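PDB 2B6C: 6-O-methylguanine DNA methyltransferase from Enterococcus faecalis, which is of unknown function but is predicted to be a DNA alkylation repair enzyme of the AlkD-like family. Local coordinates for residues Q26-G31 with Q65-E70. Residues are numbered along the deposited sequence; the frame is centred on the assembly and turned at random. Where two conformers were deposited one is given.
Sequences QFVFAG and QKTERE
Between Val28 and Arg69 the two backbones are tied directly: Arg69 N donates to Val28 O (2.7 Å), and Glu68 CA leans on the same oxygen as a CA-H...O contact. Two residues before Arg69, at Thr67, a water links the chains, accepting from Val28 N and donating to Thr67 O. Arg69 meets two phenylalanines at different points of its chain: Phe27 at the guanidinium, Phe29 at CB and CG. Its guanidinium lies flat on one face of the Phe27 ring, planes 13° apart, with CZ 3.6 Å from the Phe27 ring centroid, a stacked cation-pi pair. Nearer the backbone, Arg69 CB sits over the centre of the Phe29 ring, 3.6 Å from its centroid, and CG touches Phe29 CZ. With CG anti to the backbone N (chi1 -168°) and a bend at chi2, the arginine passes from one ring to the other. Its NH1 bonds to Lys101 O and its NH2 forms a salt bridge with Asp105, which should fix the rotation of the group against Phe27. The Glu70 carboxylate takes two successive backbone amides: Ala30 N reaches OE1 on its syn side almost straight (2.8 Å, 176°), while Gly31 N meets OE2 (2.7 Å) from the syn side, slightly out of the carboxylate plane. OE2 also accepts from Ile32 N, and it lies at the edge of the Phe29 ring, in its plane. On the solvent side, Val28 CB rests against Thr67 CG2 (3.9 Å). The contact joins the loop between helices 13-22 and 34-48 to the start of helix 69-81, in an all-helical fold consistent with the helical-repeat architecture of AlkD-like proteins; the carboxylate in the first turn of that helix holds the loop's amides. Helix 13-22 packs on Phe29 through Ala16, Met19 and Ser20.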
loop_
_atom_site.group_PDB
_atom_site.type_symbol
_atom_site.label_atom_id
_atom_site.label_comp_id
_atom_site.label_asym_id
_atom_site.label_seq_id
_atom_site.Cartn_x
_atom_site.Cartn_y
_atom_site.Cartn_z
ATOM N N GLN B 26 -5.918 20.354 27.433
ATOM C CA GLN B 26 -6.012 19.102 28.170
ATOM C C GLN B 26 -4.944 18.083 27.760
ATOM O O GLN B 26 -4.907 17.013 28.311
ATOM C CB GLN B 26 -7.403 18.508 28.007
ATOM C CG GLN B 26 -7.750 18.176 26.577
ATOM C CD GLN B 26 -9.217 17.849 26.450
ATOM O OE1 GLN B 26 -9.755 16.997 27.181
ATOM N NE2 GLN B 26 -9.875 18.515 25.529
ATOM N N PHE B 27 -4.104 18.439 26.791
ATOM C CA PHE B 27 -2.975 17.616 26.386
ATOM C C PHE B 27 -1.742 18.449 26.473
ATOM O O PHE B 27 -1.799 19.674 26.294
ATOM C CB PHE B 27 -3.118 17.114 24.940
ATOM C CG PHE B 27 -4.346 16.282 24.713
ATOM C CD1 PHE B 27 -5.438 16.813 24.028
ATOM C CD2 PHE B 27 -4.407 14.956 25.183
ATOM C CE1 PHE B 27 -6.615 16.045 23.822
ATOM C CE2 PHE B 27 -5.576 14.184 25.007
ATOM C CZ PHE B 27 -6.693 14.746 24.333
ATOM N N VAL B 28 -0.611 17.779 26.696
ATOM C CA VAL B 28 0.703 18.397 26.548
ATOM C C VAL B 28 1.125 18.229 25.063
ATOM O O VAL B 28 1.010 17.125 24.497
ATOM C CB VAL B 28 1.735 17.801 27.578
ATOM C CG1 VAL B 28 3.141 18.467 27.475
ATOM C CG2 VAL B 28 1.208 17.961 28.993
ATOM N N PHE B 29 1.592 19.312 24.434
ATOM C CA PHE B 29 2.114 19.246 23.073
ATOM C C PHE B 29 3.614 19.482 23.023
ATOM O O PHE B 29 4.170 20.211 23.876
ATOM C CB PHE B 29 1.413 20.273 22.159
ATOM C CG PHE B 29 0.092 19.787 21.616
ATOM C CD1 PHE B 29 -1.064 19.878 22.388
ATOM C CD2 PHE B 29 0.016 19.202 20.349
ATOM C CE1 PHE B 29 -2.323 19.383 21.880
ATOM C CE2 PHE B 29 -1.206 18.724 19.833
ATOM C CZ PHE B 29 -2.374 18.839 20.598
ATOM N N ALA B 30 4.264 18.906 22.015
ATOM C CA ALA B 30 5.667 19.221 21.775
ATOM C C ALA B 30 5.729 20.513 20.948
ATOM O O ALA B 30 6.665 21.268 21.062
ATOM C CB ALA B 30 6.382 18.073 21.060
ATOM N N GLY B 31 4.713 20.746 20.120
ATOM C CA GLY B 31 4.688 21.891 19.231
ATOM C C GLY B 31 5.153 21.563 17.826
ATOM O O GLY B 31 5.882 22.344 17.218
ATOM N N GLN B 65 1.690 5.886 24.776
ATOM C CA GLN B 65 1.804 6.206 26.188
ATOM C C GLN B 65 2.822 7.336 26.489
ATOM O O GLN B 65 2.929 7.771 27.628
ATOM C CB GLN B 65 2.048 4.929 27.011
ATOM C CG GLN B 65 1.009 3.765 26.766
ATOM C CD GLN B 65 -0.500 4.165 26.925
ATOM O OE1 GLN B 65 -0.853 5.103 27.667
ATOM N NE2 GLN B 65 -1.391 3.420 26.236
ATOM N N LYS B 66 3.527 7.842 25.473
ATOM C CA LYS B 66 4.384 9.011 25.654
ATOM C C LYS B 66 3.517 10.243 25.967
ATOM O O LYS B 66 2.344 10.281 25.617
ATOM C CB LYS B 66 5.281 9.233 24.417
ATOM C CG LYS B 66 6.421 8.209 24.302
ATOM C CD LYS B 66 7.321 8.320 23.050
ATOM C CE LYS B 66 8.320 9.498 23.128
ATOM N NZ LYS B 66 9.343 9.478 24.280
ATOM N N THR B 67 4.125 11.261 26.582
ATOM C CA THR B 67 3.408 12.388 27.132
ATOM C C THR B 67 2.781 13.297 26.111
ATOM O O THR B 67 1.600 13.625 26.208
ATOM C CB THR B 67 4.346 13.214 28.049
ATOM O OG1 THR B 67 4.633 12.423 29.194
ATOM C CG2 THR B 67 3.661 14.529 28.506
ATOM N N GLU B 68 3.591 13.729 25.153
ATOM C CA GLU B 68 3.153 14.715 24.196
ATOM C C GLU B 68 2.176 14.118 23.199
ATOM O O GLU B 68 2.332 12.958 22.753
ATOM C CB GLU B 68 4.364 15.329 23.511
ATOM C CG GLU B 68 5.323 15.941 24.489
ATOM C CD GLU B 68 6.339 14.962 25.175
ATOM O OE1 GLU B 68 6.284 13.699 25.116
ATOM O OE2 GLU B 68 7.207 15.517 25.843
ATOM N N ARG B 69 1.185 14.926 22.857
ATOM C CA ARG B 69 0.071 14.532 21.998
ATOM C C ARG B 69 0.547 14.023 20.611
ATOM O O ARG B 69 0.006 13.087 20.082
ATOM C CB ARG B 69 -0.860 15.741 21.856
ATOM C CG ARG B 69 -2.222 15.460 21.247
ATOM C CD ARG B 69 -2.820 14.160 21.745
ATOM N NE ARG B 69 -4.261 14.061 21.463
ATOM C CZ ARG B 69 -5.037 13.057 21.861
ATOM N NH1 ARG B 69 -4.505 12.054 22.553
ATOM N NH2 ARG B 69 -6.346 13.059 21.565
ATOM N N GLU B 70 1.573 14.645 20.045
ATOM C CA GLU B 70 2.054 14.241 18.703
ATOM C C GLU B 70 2.525 12.757 18.647
ATOM O O GLU B 70 2.488 12.131 17.596
ATOM C CB GLU B 70 3.128 15.213 18.216
ATOM C CG GLU B 70 2.631 16.660 18.096
ATOM C CD GLU B 70 2.995 17.515 19.296
ATOM O OE1 GLU B 70 3.022 17.017 20.442
ATOM O OE2 GLU B 70 3.259 18.713 19.103
HETATM O O HOH W 1 -0.933 14.979 26.901
#